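Local coordinates for mandelate racemase/muconate lactonizing enzyme, C-terminal domain protein (Paracoccus denitrificans, PDB 4DWD), which binds magnesium and, as a member of the enolase superfamily, probably has hydro-lyase activity, at residues B[158-164]-B[193-199]; B[181-185]-B[214-219]; B[128-132]-B[150-156]; B[294-300]-B[320-326]. One frame throughout, in Å; residues are numbered along the deposited sequence.

Interaction 1: B[158-164]-B[193-199]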
loop_
_atom_site.group_PDB
_atom_site.type_symbol
_atom_site.label_atom_id
_atom_site.label_comp_id
_atom_site.label_asym_id
_atom_site.label_seq_id
_atom_site.Cartn_x
_atom_site.Cartn_y
_atom_site.Cartn_z
ATOM N N ALA B 158 5.533 18.886 -33.559
ATOM C CA ALA B 158 4.406 18.917 -32.613
ATOM C C ALA B 158 4.097 20.361 -32.233
ATOM O O ALA B 158 4.907 21.251 -32.471
ATOM C CB ALA B 158 4.711 18.084 -31.371
ATOM N N VAL B 159 2.921 20.590 -31.656
ATOM C CA VAL B 159 2.522 21.915 -31.168
ATOM C C VAL B 159 2.081 21.779 -29.717
ATOM O O VAL B 159 1.410 20.811 -29.386
ATOM C CB VAL B 159 1.345 22.474 -32.001
ATOM C CG1 VAL B 159 0.761 23.722 -31.351
ATOM C CG2 VAL B 159 1.812 22.761 -33.423
ATOM N N LYS B 160 2.469 22.722 -28.858
ATOM C CA LYS B 160 1.930 22.749 -27.494
ATOM C C LYS B 160 1.309 24.105 -27.266
ATOM O O LYS B 160 1.958 25.126 -27.508
ATOM C CB LYS B 160 3.030 22.482 -26.449
ATOM C CG LYS B 160 2.506 22.338 -25.023
ATOM C CD LYS B 160 3.591 22.016 -24.015
ATOM C CE LYS B 160 4.319 23.273 -23.569
ATOM N NZ LYS B 160 5.533 22.952 -22.763
ATOM N N ILE B 161 0.053 24.109 -26.833
ATOM C CA ILE B 161 -0.639 25.354 -26.476
ATOM C C ILE B 161 -0.658 25.503 -24.953
ATOM O O ILE B 161 -1.104 24.603 -24.231
ATOM C CB ILE B 161 -2.056 25.453 -27.098
ATOM C CG1 ILE B 161 -2.870 24.156 -26.875
ATOM C CG2 ILE B 161 -1.909 25.748 -28.586
ATOM C CD1 ILE B 161 -4.310 24.229 -27.374
ATOM N N ARG B 162 -0.144 26.631 -24.474
ATOM C CA ARG B 162 -0.004 26.870 -23.029
ATOM C C ARG B 162 -0.919 27.997 -22.604
ATOM O O ARG B 162 -1.169 28.927 -23.374
ATOM C CB ARG B 162 1.442 27.242 -22.659
ATOM C CG ARG B 162 2.528 26.508 -23.434
ATOM C CD ARG B 162 3.901 26.647 -22.769
ATOM N NE ARG B 162 4.185 28.045 -22.449
ATOM C CZ ARG B 162 4.708 28.929 -23.297
ATOM N NH1 ARG B 162 5.060 28.567 -24.531
ATOM N NH2 ARG B 162 4.885 30.182 -22.907
ATOM N N TRP B 163 -1.391 27.932 -21.365
ATOM C CA TRP B 163 -2.388 28.875 -20.890
ATOM C C TRP B 163 -1.840 30.112 -20.278
ATOM O O TRP B 163 -2.301 31.217 -20.592
ATOM C CB TRP B 163 -3.407 28.171 -19.989
ATOM C CG TRP B 163 -4.678 27.999 -20.760
ATOM C CD1 TRP B 163 -5.924 28.542 -20.468
ATOM C CD2 TRP B 163 -4.845 27.316 -22.046
ATOM N NE1 TRP B 163 -6.829 28.228 -21.443
ATOM C CE2 TRP B 163 -6.245 27.499 -22.425
ATOM C CE3 TRP B 163 -4.003 26.589 -22.894
ATOM C CZ2 TRP B 163 -6.768 26.952 -23.595
ATOM C CZ3 TRP B 163 -4.534 26.048 -24.065
ATOM C CH2 TRP B 163 -5.886 26.238 -24.417
ATOM N N ASP B 164 -0.851 29.944 -19.409
ATOM C CA ASP B 164 -0.256 31.063 -18.682
ATOM C C ASP B 164 -1.293 31.991 -18.043
ATOM O O ASP B 164 -1.221 33.218 -18.185
ATOM C CB ASP B 164 0.700 31.834 -19.596
ATOM C CG ASP B 164 1.844 30.976 -20.059
ATOM O OD1 ASP B 164 2.558 30.453 -19.177
ATOM O OD2 ASP B 164 2.001 30.795 -21.287
ATOM N N VAL B 193 0.460 16.054 -33.767
ATOM C CA VAL B 193 0.802 15.822 -32.368
ATOM C C VAL B 193 0.627 17.150 -31.614
ATOM O O VAL B 193 1.318 18.124 -31.913
ATOM C CB VAL B 193 2.255 15.332 -32.235
ATOM C CG1 VAL B 193 2.599 15.094 -30.778
ATOM C CG2 VAL B 193 2.467 14.074 -33.063
ATOM N N ILE B 194 -0.313 17.185 -30.667
ATOM C CA ILE B 194 -0.621 18.418 -29.937
ATOM C C ILE B 194 -0.598 18.165 -28.433
ATOM O O ILE B 194 -1.193 17.194 -27.953
ATOM C CB ILE B 194 -2.015 18.995 -30.296
ATOM C CG1 ILE B 194 -2.362 18.768 -31.787
ATOM C CG2 ILE B 194 -2.083 20.471 -29.910
ATOM C CD1 ILE B 194 -3.755 19.242 -32.178
ATOM N N GLY B 195 0.107 19.029 -27.711
ATOM C CA GLY B 195 0.094 19.016 -26.244
ATOM C C GLY B 195 -0.655 20.224 -25.701
ATOM O O GLY B 195 -0.809 21.248 -26.382
ATOM N N PHE B 196 -1.119 20.104 -24.462
ATOM C CA PHE B 196 -1.863 21.165 -23.797
ATOM C C PHE B 196 -1.181 21.403 -22.457
ATOM O O PHE B 196 -1.024 20.464 -21.668
ATOM C CB PHE B 196 -3.312 20.690 -23.612
ATOM C CG PHE B 196 -4.245 21.709 -22.996
ATOM C CD1 PHE B 196 -4.152 22.052 -21.644
ATOM C CD2 PHE B 196 -5.269 22.278 -23.753
ATOM C CE1 PHE B 196 -5.037 22.961 -21.068
ATOM C CE2 PHE B 196 -6.147 23.187 -23.181
ATOM C CZ PHE B 196 -6.029 23.538 -21.839
ATOM N N ASP B 197 -0.778 22.647 -22.206
ATOM C CA ASP B 197 -0.108 23.004 -20.957
ATOM C C ASP B 197 -1.045 23.905 -20.160
ATOM O O ASP B 197 -1.309 25.049 -20.552
ATOM C CB ASP B 197 1.223 23.692 -21.288
ATOM C CG ASP B 197 2.070 24.002 -20.057
ATOM O OD1 ASP B 197 1.582 23.929 -18.924
ATOM O OD2 ASP B 197 3.247 24.341 -20.259
ATOM N N ALA B 198 -1.575 23.366 -19.064
ATOM C CA ALA B 198 -2.506 24.088 -18.204
ATOM C C ALA B 198 -1.862 25.151 -17.325
ATOM O O ALA B 198 -2.576 25.980 -16.748
ATOM C CB ALA B 198 -3.278 23.108 -17.330
ATOM N N ASN B 199 -0.533 25.112 -17.188
ATOM C CA ASN B 199 0.164 26.041 -16.286
ATOM C C ASN B 199 -0.560 26.123 -14.940
ATOM O O ASN B 199 -0.827 27.207 -14.416
ATOM C CB ASN B 199 0.335 27.424 -16.935
ATOM C CG ASN B 199 1.203 27.375 -18.173
ATOM O OD1 ASN B 199 0.713 27.524 -19.296
ATOM N ND2 ASN B 199 2.493 27.145 -17.984
HETATM O O HOH W 1 4.475 28.835 -19.782
#

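Interaction 2: B[181-185]-B[214-219]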
loop_
_atom_site.group_PDB
_atom_site.type_symbol
_atom_site.label_atom_id
_atom_site.label_comp_id
_atom_site.label_asym_id
_atom_site.label_seq_id
_atom_site.Cartn_x
_atom_site.Cartn_y
_atom_site.Cartn_z
ATOM N N ALA B 181 -8.951 24.130 -27.387
ATOM C CA ALA B 181 -8.274 22.874 -27.750
ATOM C C ALA B 181 -8.915 22.236 -28.989
ATOM O O ALA B 181 -8.205 21.752 -29.875
ATOM C CB ALA B 181 -8.268 21.908 -26.573
ATOM N N ARG B 182 -10.247 22.281 -29.062
ATOM C CA ARG B 182 -10.977 21.739 -30.208
ATOM C C ARG B 182 -10.638 22.494 -31.486
ATOM O O ARG B 182 -10.366 21.887 -32.525
ATOM C CB ARG B 182 -12.493 21.755 -29.948
ATOM C CG ARG B 182 -13.321 21.272 -31.136
ATOM C CD ARG B 182 -14.793 21.154 -30.772
ATOM N NE ARG B 182 -15.042 19.867 -30.119
ATOM C CZ ARG B 182 -15.362 18.744 -30.765
ATOM N NH1 ARG B 182 -15.494 18.738 -32.084
ATOM N NH2 ARG B 182 -15.562 17.627 -30.087
ATOM N N ALA B 183 -10.640 23.825 -31.405
ATOM C CA ALA B 183 -10.352 24.642 -32.581
ATOM C C ALA B 183 -8.935 24.396 -33.112
ATOM O O ALA B 183 -8.702 24.409 -34.329
ATOM C CB ALA B 183 -10.558 26.102 -32.254
ATOM N N VAL B 184 -7.988 24.184 -32.195
ATOM C CA VAL B 184 -6.611 23.913 -32.582
ATOM C C VAL B 184 -6.493 22.546 -33.265
ATOM O O VAL B 184 -5.798 22.420 -34.272
ATOM C CB VAL B 184 -5.623 24.106 -31.398
ATOM C CG1 VAL B 184 -4.218 23.613 -31.763
ATOM C CG2 VAL B 184 -5.570 25.592 -31.010
ATOM N N ARG B 185 -7.195 21.542 -32.746
ATOM C CA ARG B 185 -7.234 20.234 -33.420
ATOM C C ARG B 185 -7.793 20.377 -34.840
ATOM O O ARG B 185 -7.266 19.789 -35.782
ATOM C CB ARG B 185 -8.036 19.221 -32.598
ATOM C CG ARG B 185 -8.427 17.954 -33.360
ATOM C CD ARG B 185 -7.226 17.144 -33.830
ATOM N NE ARG B 185 -6.514 16.551 -32.702
ATOM C CZ ARG B 185 -5.267 16.083 -32.739
ATOM N NH1 ARG B 185 -4.537 16.135 -33.852
ATOM N NH2 ARG B 185 -4.750 15.561 -31.637
ATOM N N LEU B 214 -9.498 16.352 -23.698
ATOM C CA LEU B 214 -8.284 16.302 -24.520
ATOM C C LEU B 214 -8.078 14.903 -25.120
ATOM O O LEU B 214 -7.596 14.773 -26.248
ATOM C CB LEU B 214 -7.048 16.722 -23.714
ATOM C CG LEU B 214 -7.069 18.166 -23.208
ATOM C CD1 LEU B 214 -5.878 18.402 -22.306
ATOM C CD2 LEU B 214 -7.054 19.156 -24.359
ATOM N N GLU B 215 -8.452 13.857 -24.373
ATOM C CA GLU B 215 -8.401 12.486 -24.899
ATOM C C GLU B 215 -9.353 12.311 -26.082
ATOM O O GLU B 215 -8.981 11.727 -27.096
ATOM C CB GLU B 215 -8.725 11.470 -23.803
ATOM C CG GLU B 215 -7.599 11.350 -22.781
ATOM C CD GLU B 215 -7.978 10.633 -21.501
ATOM O OE1 GLU B 215 -9.095 10.081 -21.396
ATOM O OE2 GLU B 215 -7.127 10.634 -20.584
ATOM N N ASP B 216 -10.560 12.860 -25.957
ATOM C CA ASP B 216 -11.531 12.837 -27.043
ATOM C C ASP B 216 -10.974 13.546 -28.287
ATOM O O ASP B 216 -11.287 13.166 -29.419
ATOM C CB ASP B 216 -12.837 13.506 -26.603
ATOM C CG ASP B 216 -13.668 12.645 -25.661
ATOM O OD1 ASP B 216 -13.353 11.457 -25.483
ATOM O OD2 ASP B 216 -14.657 13.163 -25.100
ATOM N N LEU B 217 -10.129 14.550 -28.065
ATOM C CA LEU B 217 -9.506 15.301 -29.153
ATOM C C LEU B 217 -8.149 14.737 -29.553
ATOM O O LEU B 217 -7.444 15.352 -30.341
ATOM C CB LEU B 217 -9.349 16.760 -28.733
ATOM C CG LEU B 217 -10.650 17.555 -28.618
ATOM C CD1 LEU B 217 -10.402 18.854 -27.866
ATOM C CD2 LEU B 217 -11.256 17.825 -30.005
ATOM N N GLY B 218 -7.758 13.597 -28.980
ATOM C CA GLY B 218 -6.527 12.924 -29.370
ATOM C C GLY B 218 -5.247 13.643 -29.001
ATOM O O GLY B 218 -4.208 13.392 -29.600
ATOM N N TYR B 219 -5.302 14.544 -28.020
ATOM C CA TYR B 219 -4.075 15.230 -27.603
ATOM C C TYR B 219 -3.056 14.231 -27.066
ATOM O O TYR B 219 -3.430 13.176 -26.536
ATOM C CB TYR B 219 -4.370 16.344 -26.577
ATOM C CG TYR B 219 -4.729 17.684 -27.208
ATOM C CD1 TYR B 219 -5.806 17.800 -28.101
ATOM C CD2 TYR B 219 -3.994 18.837 -26.905
ATOM C CE1 TYR B 219 -6.122 19.018 -28.692
ATOM C CE2 TYR B 219 -4.300 20.067 -27.483
ATOM C CZ TYR B 219 -5.368 20.157 -28.373
ATOM O OH TYR B 219 -5.647 21.382 -28.946
#

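Interaction 3: B[128-132]-B[150-156]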
loop_
_atom_site.group_PDB
_atom_site.type_symbol
_atom_site.label_atom_id
_atom_site.label_comp_id
_atom_site.label_asym_id
_atom_site.label_seq_id
_atom_site.Cartn_x
_atom_site.Cartn_y
_atom_site.Cartn_z
ATOM N N CYS B 128 11.824 19.957 -33.404
ATOM C CA CYS B 128 11.293 20.942 -32.461
ATOM C C CYS B 128 9.771 20.824 -32.298
ATOM O O CYS B 128 9.091 20.236 -33.146
ATOM C CB CYS B 128 11.667 22.368 -32.889
ATOM S SG CYS B 128 10.675 23.065 -34.238
ATOM N N TYR B 129 9.244 21.353 -31.194
ATOM C CA TYR B 129 7.804 21.609 -31.098
ATOM C C TYR B 129 7.562 23.081 -30.821
ATOM O O TYR B 129 8.292 23.700 -30.042
ATOM C CB TYR B 129 7.108 20.681 -30.080
ATOM C CG TYR B 129 7.252 20.961 -28.588
ATOM C CD1 TYR B 129 6.460 21.919 -27.958
ATOM C CD2 TYR B 129 8.134 20.211 -27.791
ATOM C CE1 TYR B 129 6.550 22.141 -26.590
ATOM C CE2 TYR B 129 8.233 20.431 -26.417
ATOM C CZ TYR B 129 7.437 21.399 -25.828
ATOM O OH TYR B 129 7.505 21.634 -24.479
ATOM N N SER B 130 6.561 23.653 -31.489
ATOM C CA SER B 130 6.198 25.046 -31.275
ATOM C C SER B 130 5.412 25.141 -29.980
ATOM O O SER B 130 4.318 24.565 -29.863
ATOM C CB SER B 130 5.346 25.577 -32.432
ATOM O OG SER B 130 6.058 25.547 -33.654
ATOM N N SER B 131 5.981 25.858 -29.016
ATOM C CA SER B 131 5.388 26.017 -27.700
ATOM C C SER B 131 4.802 27.426 -27.640
ATOM O O SER B 131 5.545 28.407 -27.624
ATOM C CB SER B 131 6.461 25.808 -26.641
ATOM O OG SER B 131 5.900 25.788 -25.348
ATOM N N ILE B 132 3.471 27.501 -27.630
ATOM C CA ILE B 132 2.722 28.741 -27.843
ATOM C C ILE B 132 1.951 29.119 -26.585
ATOM O O ILE B 132 0.985 28.443 -26.206
ATOM C CB ILE B 132 1.759 28.566 -29.029
ATOM C CG1 ILE B 132 2.558 28.055 -30.241
ATOM C CG2 ILE B 132 0.975 29.850 -29.285
ATOM C CD1 ILE B 132 1.733 27.622 -31.422
ATOM N N ARG B 150 2.765 30.390 -36.082
ATOM C CA ARG B 150 3.974 29.731 -35.586
ATOM C C ARG B 150 4.252 28.470 -36.407
ATOM O O ARG B 150 5.397 28.172 -36.741
ATOM C CB ARG B 150 3.825 29.359 -34.105
ATOM C CG ARG B 150 3.654 30.509 -33.111
ATOM C CD ARG B 150 4.960 31.185 -32.681
ATOM N NE ARG B 150 6.005 30.211 -32.346
ATOM C CZ ARG B 150 6.280 29.762 -31.125
ATOM N NH1 ARG B 150 5.628 30.219 -30.057
ATOM N NH2 ARG B 150 7.229 28.848 -30.980
ATOM N N VAL B 151 3.197 27.726 -36.737
ATOM C CA VAL B 151 3.358 26.487 -37.500
ATOM C C VAL B 151 3.895 26.753 -38.903
ATOM O O VAL B 151 4.796 26.052 -39.366
ATOM C CB VAL B 151 2.053 25.658 -37.546
ATOM C CG1 VAL B 151 2.125 24.569 -38.614
ATOM C CG2 VAL B 151 1.804 25.044 -36.183
ATOM N N GLU B 152 3.371 27.790 -39.553
ATOM C CA GLU B 152 3.852 28.183 -40.881
ATOM C C GLU B 152 5.346 28.535 -40.823
ATOM O O GLU B 152 6.111 28.171 -41.719
ATOM C CB GLU B 152 3.037 29.362 -41.440
ATOM C CG GLU B 152 3.256 29.648 -42.931
ATOM C CD GLU B 152 4.555 30.378 -43.242
ATOM O OE1 GLU B 152 5.085 31.107 -42.368
ATOM O OE2 GLU B 152 5.058 30.221 -44.376
ATOM N N ALA B 153 5.747 29.228 -39.761
ATOM C CA ALA B 153 7.124 29.722 -39.628
ATOM C C ALA B 153 8.120 28.620 -39.265
ATOM O O ALA B 153 9.287 28.651 -39.688
ATOM C CB ALA B 153 7.172 30.841 -38.596
ATOM N N GLU B 154 7.657 27.630 -38.504
ATOM C CA GLU B 154 8.568 26.713 -37.817
ATOM C C GLU B 154 8.497 25.256 -38.279
ATOM O O GLU B 154 9.415 24.476 -38.012
ATOM C CB GLU B 154 8.344 26.825 -36.295
ATOM C CG GLU B 154 8.663 28.228 -35.778
ATOM C CD GLU B 154 8.054 28.575 -34.429
ATOM O OE1 GLU B 154 7.786 27.672 -33.605
ATOM O OE2 GLU B 154 7.870 29.789 -34.184
ATOM N N GLN B 155 7.418 24.894 -38.977
ATOM C CA GLN B 155 7.216 23.527 -39.468
ATOM C C GLN B 155 7.510 22.472 -38.394
ATOM O O GLN B 155 8.282 21.532 -38.633
ATOM C CB GLN B 155 8.080 23.268 -40.707
ATOM C CG GLN B 155 7.636 24.010 -41.954
ATOM C CD GLN B 155 8.367 23.510 -43.187
ATOM O OE1 GLN B 155 9.591 23.573 -43.262
ATOM N NE2 GLN B 155 7.615 22.993 -44.148
ATOM N N PRO B 156 6.886 22.614 -37.205
ATOM C CA PRO B 156 7.284 21.763 -36.082
ATOM C C PRO B 156 6.776 20.325 -36.166
ATOM O O PRO B 156 5.815 20.033 -36.888
ATOM C CB PRO B 156 6.650 22.473 -34.879
ATOM C CG PRO B 156 5.406 23.065 -35.453
ATOM C CD PRO B 156 5.810 23.550 -36.823
#

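Interaction 4: B[294-300]-B[320-326]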
loop_
_atom_site.group_PDB
_atom_site.type_symbol
_atom_site.label_atom_id
_atom_site.label_comp_id
_atom_site.label_asym_id
_atom_site.label_seq_id
_atom_site.Cartn_x
_atom_site.Cartn_y
_atom_site.Cartn_z
ATOM N N GLU B 294 9.307 9.055 -19.346
ATOM C CA GLU B 294 9.762 9.927 -20.430
ATOM C C GLU B 294 10.498 11.148 -19.889
ATOM O O GLU B 294 10.171 11.663 -18.827
ATOM C CB GLU B 294 8.580 10.401 -21.279
ATOM C CG GLU B 294 7.914 9.331 -22.137
ATOM C CD GLU B 294 6.733 9.909 -22.892
ATOM O OE1 GLU B 294 6.948 10.576 -23.933
ATOM O OE2 GLU B 294 5.588 9.718 -22.441
ATOM N N PHE B 295 11.492 11.604 -20.642
ATOM C CA PHE B 295 12.319 12.755 -20.260
ATOM C C PHE B 295 12.212 13.837 -21.338
ATOM O O PHE B 295 12.731 13.672 -22.448
ATOM C CB PHE B 295 13.764 12.297 -20.063
ATOM C CG PHE B 295 14.652 13.334 -19.466
ATOM C CD1 PHE B 295 14.553 13.657 -18.107
ATOM C CD2 PHE B 295 15.602 13.981 -20.250
ATOM C CE1 PHE B 295 15.383 14.609 -17.552
ATOM C CE2 PHE B 295 16.448 14.934 -19.692
ATOM C CZ PHE B 295 16.330 15.247 -18.339
ATOM N N VAL B 296 11.481 14.909 -21.036
ATOM C CA VAL B 296 11.105 15.921 -22.031
ATOM C C VAL B 296 11.311 17.306 -21.387
ATOM O O VAL B 296 10.376 17.904 -20.873
ATOM C CB VAL B 296 9.640 15.748 -22.516
ATOM C CG1 VAL B 296 9.304 16.754 -23.619
ATOM C CG2 VAL B 296 9.380 14.315 -22.999
ATOM N N PRO B 297 12.551 17.797 -21.380
ATOM C CA PRO B 297 12.867 19.010 -20.614
ATOM C C PRO B 297 12.032 20.226 -20.991
ATOM O O PRO B 297 11.747 20.460 -22.175
ATOM C CB PRO B 297 14.324 19.272 -20.973
ATOM C CG PRO B 297 14.879 17.909 -21.244
ATOM C CD PRO B 297 13.761 17.183 -21.958
ATOM N N HIS B 298 11.680 21.014 -19.975
ATOM C CA HIS B 298 11.157 22.358 -20.178
ATOM C C HIS B 298 12.313 23.260 -20.547
ATOM O O HIS B 298 13.388 23.206 -19.926
ATOM C CB HIS B 298 10.510 22.800 -18.876
ATOM C CG HIS B 298 10.032 24.230 -18.862
ATOM N ND1 HIS B 298 10.839 25.269 -18.565
ATOM C CD2 HIS B 298 8.773 24.760 -19.076
ATOM C CE1 HIS B 298 10.128 26.412 -18.602
ATOM N NE2 HIS B 298 8.865 26.103 -18.915
ATOM N N GLN B 299 12.138 24.088 -21.576
ATOM C CA GLN B 299 13.186 25.060 -21.908
ATOM C C GLN B 299 12.590 26.161 -22.772
ATOM O O GLN B 299 12.028 25.887 -23.825
ATOM C CB GLN B 299 14.353 24.356 -22.608
ATOM C CG GLN B 299 15.715 24.973 -22.320
ATOM C CD GLN B 299 15.832 26.399 -22.812
ATOM O OE1 GLN B 299 16.004 27.339 -22.019
ATOM N NE2 GLN B 299 15.710 26.579 -24.120
ATOM N N THR B 300 12.691 27.404 -22.309
ATOM C CA THR B 300 12.011 28.523 -22.966
ATOM C C THR B 300 12.946 29.622 -23.437
ATOM O O THR B 300 12.477 30.607 -23.990
ATOM C CB THR B 300 10.943 29.146 -22.044
ATOM O OG1 THR B 300 11.566 29.601 -20.832
ATOM C CG2 THR B 300 9.850 28.108 -21.720
ATOM N N THR B 320 11.259 10.850 -27.060
ATOM C CA THR B 320 9.859 10.563 -27.381
ATOM C C THR B 320 9.059 11.791 -27.804
ATOM O O THR B 320 8.027 11.666 -28.470
ATOM C CB THR B 320 9.138 9.931 -26.178
ATOM O OG1 THR B 320 9.334 10.763 -25.020
ATOM C CG2 THR B 320 9.675 8.536 -25.902
ATOM N N LYS B 321 9.530 12.969 -27.403
ATOM C CA LYS B 321 8.880 14.230 -27.766
ATOM C C LYS B 321 9.963 15.181 -28.261
ATOM O O LYS B 321 11.137 14.996 -27.941
ATOM C CB LYS B 321 8.112 14.825 -26.565
ATOM C CG LYS B 321 7.089 13.884 -25.918
ATOM C CD LYS B 321 5.799 13.762 -26.712
ATOM C CE LYS B 321 4.692 13.074 -25.918
ATOM N NZ LYS B 321 5.016 11.679 -25.496
ATOM N N PRO B 322 9.588 16.183 -29.063
ATOM C CA PRO B 322 10.574 17.102 -29.611
ATOM C C PRO B 322 11.127 18.103 -28.594
ATOM O O PRO B 322 10.680 18.162 -27.456
ATOM C CB PRO B 322 9.793 17.853 -30.693
ATOM C CG PRO B 322 8.570 17.041 -30.938
ATOM C CD PRO B 322 8.245 16.436 -29.612
ATOM N N VAL B 323 12.098 18.885 -29.045
ATOM C CA VAL B 323 12.713 19.960 -28.257
ATOM C C VAL B 323 11.801 21.190 -28.207
ATOM O O VAL B 323 11.310 21.659 -29.230
ATOM C CB VAL B 323 14.057 20.369 -28.893
ATOM C CG1 VAL B 323 14.688 21.524 -28.123
ATOM C CG2 VAL B 323 15.011 19.182 -28.941
ATOM N N GLU B 324 11.593 21.732 -27.011
ATOM C CA GLU B 324 10.756 22.923 -26.856
ATOM C C GLU B 324 11.327 24.171 -27.533
ATOM O O GLU B 324 12.500 24.513 -27.350
ATOM C CB GLU B 324 10.500 23.212 -25.377
ATOM C CG GLU B 324 9.520 24.370 -25.195
ATOM C CD GLU B 324 8.944 24.502 -23.798
ATOM O OE1 GLU B 324 9.478 23.914 -22.840
ATOM O OE2 GLU B 324 7.956 25.248 -23.662
ATOM N N LEU B 325 10.470 24.831 -28.315
ATOM C CA LEU B 325 10.741 26.140 -28.907
ATOM C C LEU B 325 9.626 27.110 -28.508
ATOM O O LEU B 325 8.527 27.119 -29.093
ATOM C CB LEU B 325 10.902 26.051 -30.429
ATOM C CG LEU B 325 11.147 27.397 -31.140
ATOM C CD1 LEU B 325 12.479 28.010 -30.703
ATOM C CD2 LEU B 325 11.099 27.203 -32.645
ATOM N N ALA B 326 9.917 27.922 -27.496
ATOM C CA ALA B 326 8.898 28.783 -26.891
ATOM C C ALA B 326 8.795 30.169 -27.544
ATOM O O ALA B 326 9.531 30.488 -28.480
ATOM C CB ALA B 326 9.114 28.887 -25.384
HETATM O O HOH W 2 3.416 9.851 -23.959
HETATM O O HOH W 3 11.821 12.964 -25.127
HETATM O O HOH W 4 11.745 10.410 -23.238
HETATM O O HOH W 5 13.064 20.519 -24.598
HETATM O O HOH W 6 12.462 27.613 -26.132
HETATM O O HOH W 7 15.416 24.312 -26.172
#

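Interaction 1: B[158-164]-B[193-199]
Strands 158-162 and 194-197 run parallel, their axes 19° apart, in unbroken register from Val159 beside Ile194 to Arg162 beside Asp197. Val159 and Ile161 each use N and O in a ladder that Trp163 N to Asp197 O, at 3.0 Å, carries one rung further. On the face with Ile161, Trp163 and Phe196 form an offset stack, centroids 4.2 Å apart, with CE2 of Phe196 under CH2 of Trp163 at 3.3 Å. With helix 174-188 the strands make a beta-alpha-beta unit of the enolase-type barrel, and Asp197, at the strand's C-terminal end, belongs to a site seen to bind calcium. Were Trp163 an alanine, one face of the Phe196 ring would probably lose its stacking partner. Lys160, its CG anti to the backbone N (chi1 -173°), reaches Asp197 OD2 in a long salt bridge, NZ at 3.7 Å, while also meeting Tyr129 and Glu223. Beyond the strands, Asn199 OD1 accepts from Asp164 N at 2.9 Å, from above its carbonyl plane, and weakly from Trp163 N.

Interaction 2: B[181-185]-B[214-219]
Ala181 O lies at the edge of the Tyr219 ring, near its plane, while Leu214 CD2 sits over the centre of one face, 3.9 Å above it. The Arg185 guanidinium is likewise met at its edge, by the carbonyl oxygen of Leu217, whereas that of Arg182 has Leu217 CD2 over one face, toward the rim. Tyr219 OH donates to Ala181 O at 2.7 Å, in the carbonyl plane and on a lone pair; the same oxygen takes the helical bond from Arg185 N. Ala181 CB touches both Leu214 CD2, at 3.7 Å, and Leu217 CD1. Here two neighbouring outer helices of the barrel, 174-188 and 204-216, meet where the second ends in a Schellman motif, Gly218 being its C-prime residue with Tyr219 N bonded to Leu214 O. Bends at chi2 (62°) and chi3 (68°) turn Arg185 so that NE, at 2.8 Å, and NH2, at 3.0 Å, both grip Leu217 O side-on. A methionine in place of Arg185 would probably leave that oxygen at the helix end without these two donors. Arg185 NH1 turns to Gly189 O and Ala192 O, and Arg209 of the second subunit bonds to Gly218 O and Tyr219 O.

Interaction 3: B[128-132]-B[150-156]
Ser130 turns OG beside its own backbone N (chi1 -62°), which directs the hydroxyl at Glu154; Arg150, bent at chi2 (-82°) and chi3, folds its guanidinium back to the same carboxylate. Ser130 OG donates to Glu154 OE1 at 2.7 Å from above the carboxylate plane. Arg150 holds that group side-on, NE to Glu154 OE2 at 2.7 Å and NH2 to the syn lone pair of Glu154 OE1 at 2.9 Å. NH1 of Arg150 reaches Ser131 O at 3.0 Å, above the carbonyl plane, while Ile132 CG1 lies over one face of the guanidinium. Pro156 CG packs against Ser130 OG at 3.1 Å, and Pro156 CB meets Cys128 SG. The contact joins strand 125-132 to the C-terminal end of helix 140-154, within the beta-alpha-beta unit that continues into strand 158-162. Beyond it, Glu154 OE2 accepts from Trp329 and Arg150 NH2 donates to Leu325 O. This buried acid is thus paired with an arginine and gripped at both oxygens, which is likely to favour its charged form and fix its rotation.

Interaction 4: B[294-300]-B[320-326]
Strand 294-295 with the chain that follows it, and strand 323-325 with the residues leading into it, run side by side in the barrel wall, their directions 14° apart, yet water spans much of the gap between their backbones. At one end Glu294 OE1 takes two donors: Thr320 OG1 at 2.6 Å on its anti lone pair, and Lys321 NZ at 2.7 Å on its syn lone pair, the latter a salt bridge. A water links Glu294 OE2 to Lys321 NZ and closes the group. Val296 CG1 then lies on Lys321 CB at 3.7 Å. Further along, a chi1 of -175° stretches Glu324 away from its backbone N and across to the other segment, where Gln299 N meets OE1 at 3.0 Å in a nearly straight bond (169°) from above the carboxylate plane. OE2 of Glu324 instead accepts from Ser131. Ala326 CB packs against the Thr300 CG2 methyl at 3.8 Å. Between these direct links, one water joins Pro297 O to Glu324 N and another Gln299 O to Ala326 N. His298, bonded through ND1 to Asp271, lies near Glu223 and Glu249 of the calcium site, an arrangement consistent with the His-Asp pair found at the active site of many mandelate racemase relatives.

From the N terminus, interaction 3 comes first, folding helix 140-154 back on strand 125-132 and closing before interaction 1 opens. Interaction 1 then closes the next loop, pairing strands 158-162 and 194-197, which helix 174-188 connects. Interaction 2 crosses it, since its segments alternate with those of interaction 1 along the chain: it ties helix 174-188 to the end of helix 204-216, outside the sheet, with Tyr219 packed on Ile194. Interaction 4 closes last, across helix 304-314, tying strand 294-295 and what follows it to strand 323-325. Interactions 1, 3 and 4 reach one sheet, where strand 125-132 stands between 158-162 and 323-325. Interactions 2 and 4 both touch the second subunit.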